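Lipoprotein (Streptococcus pneumoniae, PDB 3CX3) binds zinc and probably acts as the solute-binding lipoprotein that hands the metal to an ABC transporter for uptake into the cell. Local coordinates at residues Pro170-Ala175 and Glu274-Leu279; Ile230-Asn235 and Val240-Val245. All blocks are in the same frame, centred on the assembly; numbering follows the deposited sequence.

Interaction 1. Residues Pro170-Ala175 and Glu274-Leu279; sequences PKFEKA and ENMSIL
The Phe-172 ring is the only aromatic group in this contact, and its far end reaches helix 268-281 between Met-276 and Leu-279. Both the Met-276 carbonyl oxygen and a Leu-279 methyl come at the ring obliquely. CZ of Phe-172 lies 3.9 Å from O of Met-276, while CE1 of Phe-172 meets CD2 of Leu-279 at 4.2 Å. Outside the pair, the ring of Phe-194 meets that of Phe-172 with the planes at about 45°, and Leu-196 packs on it too. Phe-172 sets its CG anti to the carbonyl carbon (chi1 -58°), and from there the ring projects off helix 147-173 to bridge the distance between the helices; even the nearest CA atoms, those of Phe-172 and Leu-279, are 9.1 Å apart. Met-276, a selenomethionine, leaves its own helix in another direction but bends at its last torsion (chi3 72°), which swings CE back to 4.2 Å from CE2 of Phe-172. The two side chains cross at about a right angle. Leu-164 and Phe-168, further back on helix 147-173, also touch Met-276. Only about 143 Å² is buried between the segments, with methyl and ring carbons doing most of the touching. The chemistry is therefore mainly apolar: within these segments the helices meet through one buried ring, the selenoether chain of Met-276 and the branched chain of Leu-279, a packing that rests on shape, without hydrogen bond or salt bridge.

Interaction 2. Residues Ile230-Asn235 and Val240-Val245; sequences IFTESN and VAETLV
Strand 230-232 and helix 239-245 are the first two elements of a beta-alpha-beta unit that closes with strand 252-254, and this contact is where the helix lies against the sheet. The short axes pass 9.1 Å apart and run roughly antiparallel, at 151°, as expected when the chain turns back after the strand. Ile-230 and Thr-232, two residues apart on the strand, both point to the helix. Ile-230 does most of the packing. Its chi1 of 45° puts CG1 between the backbone N and the carbonyl carbon, and the extended chain beyond carries CD1 to the helix, in close contact with CG2 of Val-245 at 3.4 Å. The other branch, CG2 of Ile-230, meets CD2 of Leu-244 at 3.7 Å. Nearer the start of the helix, the methyl CG2 of Thr-232 rests on CB of Ala-241 at 3.5 Å, a close methyl-to-methyl touch between the two residues whose CA atoms are nearest, 6.9 Å apart. The carboxylate of Glu-242 curls back to the border of this patch, though OE2 is engaged in a salt bridge with Lys-239. The helix is irregular here, with an inverse gamma turn centred on Thr-243. Just past the strand, OE2 of Glu-233 is hydrogen-bonded to ND1 of the zinc ligand His-184, so it belongs to the second shell of the metal site. Around the contact, Leu-252 of strand 252-254 touches Ile-230, Thr-232 and Val-245, Val-181 of strand 180-182 flanks Ile-230, and helix 213-224 packs on Leu-244 through Leu-215 and Ile-218.

Interaction 2 is nested along the chain inside the loop that interaction 1 closes: 170-175 comes first, then 230-235 and 240-245, then 274-279. Their centres are about 20 Å apart, yet they meet through Phe-231, whose ring takes CD1 of Leu-279 at 3.7 Å from its CE2. Phe-231 points off the strand away from helix 239-245, so the sheet containing strand 230-232 has helix 239-245 on one face and helix 268-281 on the other. Interaction 1 then ties helix 268-281 to the long helix 147-173, which comes before this sheet in the chain. Both contacts belong to the lobe around this sheet, which supplies His-184 and Glu-259 to the zinc ion.

Interaction 1. Residues Pro170-Ala175 and Glu274-Leu279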
ATOM      1  N   PRO A 170      21.168   1.923   7.159  1.00 66.48           N
ATOM      2  CA  PRO A 170      22.260   1.092   7.680  1.00 66.97           C
ATOM      3  C   PRO A 170      21.885  -0.367   7.918  1.00 66.99           C
ATOM      4  O   PRO A 170      22.637  -1.246   7.504  1.00 67.22           O
ATOM      5  CB  PRO A 170      22.634   1.785   8.995  1.00 66.82           C
ATOM      6  CG  PRO A 170      22.241   3.196   8.766  1.00 66.76           C
ATOM      7  CD  PRO A 170      20.927   3.067   8.054  1.00 66.53           C
ATOM      8  N   LYS A 171      20.748  -0.619   8.568  1.00 66.63           N
ATOM      9  CA  LYS A 171      20.258  -1.985   8.792  1.00 66.24           C
ATOM     10  C   LYS A 171      20.433  -2.824   7.527  1.00 66.06           C
ATOM     11  O   LYS A 171      21.103  -3.858   7.535  1.00 65.60           O
ATOM     12  CB  LYS A 171      18.778  -1.975   9.184  1.00 66.38           C
ATOM     13  CG  LYS A 171      18.415  -0.990  10.273  1.00 66.58           C
ATOM     14  CD  LYS A 171      17.878  -1.674  11.513  1.00 66.82           C
ATOM     15  CE  LYS A 171      17.556  -0.627  12.575  1.00 67.01           C
ATOM     16  NZ  LYS A 171      16.725  -1.183  13.673  1.00 66.24           N
ATOM     17  N   PHE A 172      19.843  -2.346   6.435  1.00 66.39           N
ATOM     18  CA  PHE A 172      19.879  -3.048   5.155  1.00 66.79           C
ATOM     19  C   PHE A 172      21.239  -2.959   4.462  1.00 67.73           C
ATOM     20  O   PHE A 172      21.526  -3.743   3.570  1.00 67.93           O
ATOM     21  CB  PHE A 172      18.763  -2.551   4.231  1.00 66.30           C
ATOM     22  CG  PHE A 172      17.370  -2.697   4.806  1.00 65.21           C
ATOM     23  CD1 PHE A 172      16.753  -3.946   4.882  1.00 64.66           C
ATOM     24  CD2 PHE A 172      16.665  -1.587   5.243  1.00 63.63           C
ATOM     25  CE1 PHE A 172      15.464  -4.075   5.391  1.00 62.31           C
ATOM     26  CE2 PHE A 172      15.385  -1.716   5.761  1.00 62.49           C
ATOM     27  CZ  PHE A 172      14.789  -2.955   5.834  1.00 61.96           C
ATOM     28  N   GLU A 173      22.072  -2.012   4.872  1.00 69.41           N
ATOM     29  CA  GLU A 173      23.423  -1.907   4.348  1.00 71.38           C
ATOM     30  C   GLU A 173      24.245  -3.116   4.769  1.00 72.16           C
ATOM     31  O   GLU A 173      24.826  -3.801   3.928  1.00 72.33           O
ATOM     32  CB  GLU A 173      24.098  -0.646   4.875  1.00 71.67           C
ATOM     33  CG  GLU A 173      25.224  -0.150   4.005  1.00 73.92           C
ATOM     34  CD  GLU A 173      24.698   0.527   2.770  1.00 76.60           C
ATOM     35  OE1 GLU A 173      24.946   0.004   1.661  1.00 77.79           O
ATOM     36  OE2 GLU A 173      24.011   1.562   2.913  1.00 76.76           O
ATOM     37  N   LYS A 174      24.279  -3.369   6.078  1.00 73.11           N
ATOM     38  CA  LYS A 174      25.060  -4.461   6.667  1.00 74.09           C
ATOM     39  C   LYS A 174      24.707  -5.807   6.040  1.00 74.30           C
ATOM     40  O   LYS A 174      25.382  -6.815   6.277  1.00 74.44           O
ATOM     41  CB  LYS A 174      24.834  -4.506   8.179  1.00 74.35           C
ATOM     42  CG  LYS A 174      25.674  -3.499   8.974  1.00 76.28           C
ATOM     43  CD  LYS A 174      24.874  -2.859  10.109  1.00 79.30           C
ATOM     44  CE  LYS A 174      24.260  -3.898  11.049  1.00 80.75           C
ATOM     45  NZ  LYS A 174      22.835  -3.544  11.366  1.00 82.00           N
ATOM     46  N   ALA A 175      23.650  -5.785   5.230  1.00 74.68           N
ATOM     47  CA  ALA A 175      23.125  -6.931   4.509  1.00 75.36           C
ATOM     48  C   ALA A 175      22.957  -8.132   5.416  1.00 76.48           C
ATOM     49  O   ALA A 175      22.132  -8.102   6.322  1.00 76.40           O
ATOM     50  CB  ALA A 175      23.985  -7.262   3.283  1.00 74.71           C
ATOM     51  N   GLU A 274       7.063  -1.329  11.488  1.00 55.75           N
ATOM     52  CA  GLU A 274       7.000  -2.642  12.146  1.00 56.15           C
ATOM     53  C   GLU A 274       7.347  -3.785  11.178  1.00 55.64           C
ATOM     54  O   GLU A 274       8.093  -4.695  11.516  1.00 55.49           O
ATOM     55  CB  GLU A 274       5.648  -2.886  12.800  1.00 56.25           C
ATOM     56  CG  GLU A 274       5.467  -4.343  13.193  1.00 59.71           C
ATOM     57  CD  GLU A 274       4.239  -4.595  14.021  1.00 64.04           C
ATOM     58  OE1 GLU A 274       4.390  -5.203  15.108  1.00 65.81           O
ATOM     59  OE2 GLU A 274       3.130  -4.188  13.593  1.00 64.79           O
ATOM     60  N   ASN A 275       6.805  -3.732   9.970  1.00 55.58           N
ATOM     61  CA  ASN A 275       7.161  -4.721   8.967  1.00 55.41           C
ATOM     62  C   ASN A 275       8.563  -4.483   8.434  1.00 55.54           C
ATOM     63  O   ASN A 275       9.208  -5.406   7.958  1.00 56.02           O
ATOM     64  CB  ASN A 275       6.125  -4.760   7.849  1.00 55.23           C
ATOM     65  CG  ASN A 275       4.751  -5.143   8.357  1.00 55.11           C
ATOM     66  OD1 ASN A 275       4.508  -6.299   8.727  1.00 54.17           O
ATOM     67  ND2 ASN A 275       3.847  -4.167   8.399  1.00 54.24           N
HETATM   68  N   MSE A 276       9.055  -3.256   8.547  1.00 55.88           N
HETATM   69  CA  MSE A 276      10.446  -3.001   8.204  1.00 56.44           C
HETATM   70  C   MSE A 276      11.407  -3.637   9.197  1.00 57.20           C
HETATM   71  O   MSE A 276      12.480  -4.091   8.792  1.00 57.26           O
HETATM   72  CB  MSE A 276      10.703  -1.522   8.017  1.00 56.45           C
HETATM   73  CG  MSE A 276      10.091  -1.021   6.741  1.00 57.87           C
HETATM   74 SE   MSE A 276      10.297   0.874   6.521  1.00 64.80          SE
HETATM   75  CE  MSE A 276      12.208   0.967   6.141  1.00 60.07           C
ATOM     76  N   SER A 277      11.008  -3.686  10.474  1.00 58.31           N
ATOM     77  CA  SER A 277      11.702  -4.470  11.513  1.00 59.67           C
ATOM     78  C   SER A 277      11.895  -5.914  11.084  1.00 60.00           C
ATOM     79  O   SER A 277      13.018  -6.395  10.893  1.00 60.19           O
ATOM     80  CB  SER A 277      10.880  -4.512  12.806  1.00 59.70           C
ATOM     81  OG  SER A 277      11.059  -3.365  13.594  1.00 60.92           O
ATOM     82  N   ILE A 278      10.763  -6.596  10.963  1.00 60.23           N
ATOM     83  CA  ILE A 278      10.693  -7.999  10.606  1.00 60.26           C
ATOM     84  C   ILE A 278      11.668  -8.312   9.470  1.00 59.98           C
ATOM     85  O   ILE A 278      12.582  -9.119   9.652  1.00 59.87           O
ATOM     86  CB  ILE A 278       9.221  -8.389  10.293  1.00 60.58           C
ATOM     87  CG1 ILE A 278       8.368  -8.213  11.559  1.00 60.79           C
ATOM     88  CG2 ILE A 278       9.109  -9.823   9.746  1.00 60.98           C
ATOM     89  CD1 ILE A 278       6.873  -8.038  11.302  1.00 61.28           C
ATOM     90  N   LEU A 279      11.511  -7.631   8.337  1.00 59.83           N
ATOM     91  CA  LEU A 279      12.371  -7.849   7.169  1.00 60.36           C
ATOM     92  C   LEU A 279      13.876  -7.657   7.449  1.00 61.63           C
ATOM     93  O   LEU A 279      14.702  -8.489   7.051  1.00 61.88           O
ATOM     94  CB  LEU A 279      11.928  -6.972   5.992  1.00 59.68           C
ATOM     95  CG  LEU A 279      12.661  -7.203   4.662  1.00 59.05           C
ATOM     96  CD1 LEU A 279      12.454  -8.640   4.163  1.00 58.67           C
ATOM     97  CD2 LEU A 279      12.245  -6.179   3.591  1.00 57.82           C
TER

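Interaction 2. Residues Ile230-Asn235 and Val240-Val245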
ATOM      1  N   ILE A 230       9.945 -17.749   3.839  1.00 55.59           N
ATOM      2  CA  ILE A 230       9.008 -17.170   2.899  1.00 55.33           C
ATOM      3  C   ILE A 230       8.083 -16.288   3.739  1.00 54.86           C
ATOM      4  O   ILE A 230       7.641 -16.692   4.820  1.00 54.69           O
ATOM      5  CB  ILE A 230       8.262 -18.235   2.039  1.00 55.64           C
ATOM      6  CG1 ILE A 230       7.766 -19.403   2.891  1.00 55.80           C
ATOM      7  CG2 ILE A 230       9.179 -18.777   0.930  1.00 55.13           C
ATOM      8  CD1 ILE A 230       6.961 -20.425   2.114  1.00 56.63           C
ATOM      9  N   PHE A 231       7.855 -15.062   3.281  1.00 53.89           N
ATOM     10  CA  PHE A 231       7.006 -14.129   4.006  1.00 53.54           C
ATOM     11  C   PHE A 231       5.555 -14.165   3.499  1.00 54.26           C
ATOM     12  O   PHE A 231       5.250 -13.654   2.421  1.00 53.82           O
ATOM     13  CB  PHE A 231       7.560 -12.702   3.917  1.00 53.43           C
ATOM     14  CG  PHE A 231       8.839 -12.484   4.675  1.00 52.34           C
ATOM     15  CD1 PHE A 231       8.842 -12.411   6.071  1.00 52.60           C
ATOM     16  CD2 PHE A 231      10.047 -12.317   3.992  1.00 51.85           C
ATOM     17  CE1 PHE A 231      10.041 -12.184   6.783  1.00 52.02           C
ATOM     18  CE2 PHE A 231      11.258 -12.098   4.686  1.00 51.49           C
ATOM     19  CZ  PHE A 231      11.249 -12.022   6.085  1.00 51.92           C
ATOM     20  N   THR A 232       4.665 -14.772   4.283  1.00 55.61           N
ATOM     21  CA  THR A 232       3.245 -14.766   3.959  1.00 57.31           C
ATOM     22  C   THR A 232       2.562 -13.573   4.586  1.00 58.06           C
ATOM     23  O   THR A 232       3.196 -12.783   5.273  1.00 57.60           O
ATOM     24  CB  THR A 232       2.521 -16.040   4.442  1.00 57.40           C
ATOM     25  OG1 THR A 232       2.892 -16.335   5.795  1.00 58.67           O
ATOM     26  CG2 THR A 232       2.852 -17.210   3.551  1.00 57.76           C
ATOM     27  N   GLU A 233       1.269 -13.440   4.311  1.00 59.96           N
ATOM     28  CA  GLU A 233       0.387 -12.574   5.083  1.00 62.25           C
ATOM     29  C   GLU A 233      -0.562 -13.441   5.907  1.00 63.99           C
ATOM     30  O   GLU A 233      -0.483 -14.671   5.889  1.00 63.97           O
ATOM     31  CB  GLU A 233      -0.430 -11.665   4.168  1.00 61.98           C
ATOM     32  CG  GLU A 233       0.349 -10.969   3.060  1.00 62.61           C
ATOM     33  CD  GLU A 233      -0.437 -10.940   1.756  1.00 64.16           C
ATOM     34  OE1 GLU A 233      -1.584 -11.444   1.761  1.00 66.16           O
ATOM     35  OE2 GLU A 233       0.077 -10.432   0.729  1.00 62.79           O
ATOM     36  N   SER A 234      -1.451 -12.793   6.650  1.00 66.99           N
ATOM     37  CA  SER A 234      -2.573 -13.493   7.273  1.00 69.68           C
ATOM     38  C   SER A 234      -3.478 -13.901   6.125  1.00 70.94           C
ATOM     39  O   SER A 234      -3.566 -15.086   5.783  1.00 70.97           O
ATOM     40  CB  SER A 234      -3.333 -12.581   8.240  1.00 69.61           C
ATOM     41  OG  SER A 234      -4.640 -13.090   8.477  1.00 70.75           O
ATOM     42  N   ASN A 235      -4.140 -12.881   5.562  1.00 72.30           N
ATOM     43  CA  ASN A 235      -4.800 -12.903   4.258  1.00 73.04           C
ATOM     44  C   ASN A 235      -4.612 -14.259   3.597  1.00 73.49           C
ATOM     45  O   ASN A 235      -3.745 -14.438   2.728  1.00 73.07           O
ATOM     46  CB  ASN A 235      -4.270 -11.749   3.382  1.00 73.36           C
ATOM     47  CG  ASN A 235      -4.163 -10.402   4.152  1.00 74.13           C
ATOM     48  OD1 ASN A 235      -3.277  -9.577   3.877  1.00 73.45           O
ATOM     49  ND2 ASN A 235      -5.071 -10.182   5.107  1.00 75.19           N
ATOM     50  N   VAL A 240      -0.515 -21.623  -1.608  1.00 64.46           N
ATOM     51  CA  VAL A 240       0.560 -21.767  -2.584  1.00 64.12           C
ATOM     52  C   VAL A 240       1.939 -21.349  -2.016  1.00 63.94           C
ATOM     53  O   VAL A 240       2.979 -21.792  -2.507  1.00 63.33           O
ATOM     54  CB  VAL A 240       0.148 -21.153  -3.974  1.00 64.00           C
ATOM     55  CG1 VAL A 240      -0.953 -20.137  -3.796  1.00 64.07           C
ATOM     56  CG2 VAL A 240       1.332 -20.585  -4.754  1.00 63.73           C
ATOM     57  N   ALA A 241       1.916 -20.552  -0.944  1.00 64.48           N
ATOM     58  CA  ALA A 241       3.100 -20.285  -0.122  1.00 65.42           C
ATOM     59  C   ALA A 241       3.331 -21.396   0.900  1.00 66.48           C
ATOM     60  O   ALA A 241       4.335 -22.081   0.821  1.00 66.90           O
ATOM     61  CB  ALA A 241       3.000 -18.936   0.565  1.00 65.23           C
ATOM     62  N   GLU A 242       2.413 -21.581   1.853  1.00 68.15           N
ATOM     63  CA  GLU A 242       2.485 -22.711   2.785  1.00 69.77           C
ATOM     64  C   GLU A 242       3.175 -23.897   2.124  1.00 70.47           C
ATOM     65  O   GLU A 242       4.148 -24.445   2.645  1.00 70.91           O
ATOM     66  CB  GLU A 242       1.084 -23.159   3.216  1.00 70.18           C
ATOM     67  CG  GLU A 242       0.631 -22.740   4.614  1.00 71.31           C
ATOM     68  CD  GLU A 242      -0.207 -21.476   4.609  1.00 72.35           C
ATOM     69  OE1 GLU A 242       0.321 -20.430   5.034  1.00 72.87           O
ATOM     70  OE2 GLU A 242      -1.382 -21.520   4.180  1.00 71.75           O
ATOM     71  N   THR A 243       2.668 -24.268   0.954  1.00 71.10           N
ATOM     72  CA  THR A 243       3.127 -25.445   0.228  1.00 71.83           C
ATOM     73  C   THR A 243       4.443 -25.157  -0.526  1.00 72.35           C
ATOM     74  O   THR A 243       4.596 -25.473  -1.708  1.00 72.56           O
ATOM     75  CB  THR A 243       1.999 -25.996  -0.696  1.00 71.77           C
ATOM     76  OG1 THR A 243       1.682 -25.030  -1.700  1.00 72.76           O
ATOM     77  CG2 THR A 243       0.712 -26.300   0.107  1.00 71.52           C
ATOM     78  N   LEU A 244       5.389 -24.560   0.197  1.00 73.28           N
ATOM     79  CA  LEU A 244       6.667 -24.095  -0.348  1.00 74.37           C
ATOM     80  C   LEU A 244       7.709 -24.238   0.745  1.00 75.80           C
ATOM     81  O   LEU A 244       8.898 -24.407   0.479  1.00 75.71           O
ATOM     82  CB  LEU A 244       6.563 -22.632  -0.768  1.00 73.83           C
ATOM     83  CG  LEU A 244       7.411 -22.146  -1.935  1.00 72.91           C
ATOM     84  CD1 LEU A 244       6.717 -22.502  -3.216  1.00 71.63           C
ATOM     85  CD2 LEU A 244       7.584 -20.652  -1.829  1.00 71.84           C
ATOM     86  N   VAL A 245       7.245 -24.119   1.982  1.00 78.06           N
ATOM     87  CA  VAL A 245       7.905 -24.750   3.099  1.00 80.20           C
ATOM     88  C   VAL A 245       7.601 -26.213   2.832  1.00 81.37           C
ATOM     89  O   VAL A 245       8.503 -27.046   2.734  1.00 81.70           O
ATOM     90  CB  VAL A 245       7.249 -24.372   4.446  1.00 80.32           C
ATOM     91  CG1 VAL A 245       8.220 -24.584   5.607  1.00 80.76           C
ATOM     92  CG2 VAL A 245       6.739 -22.945   4.427  1.00 80.40           C
TER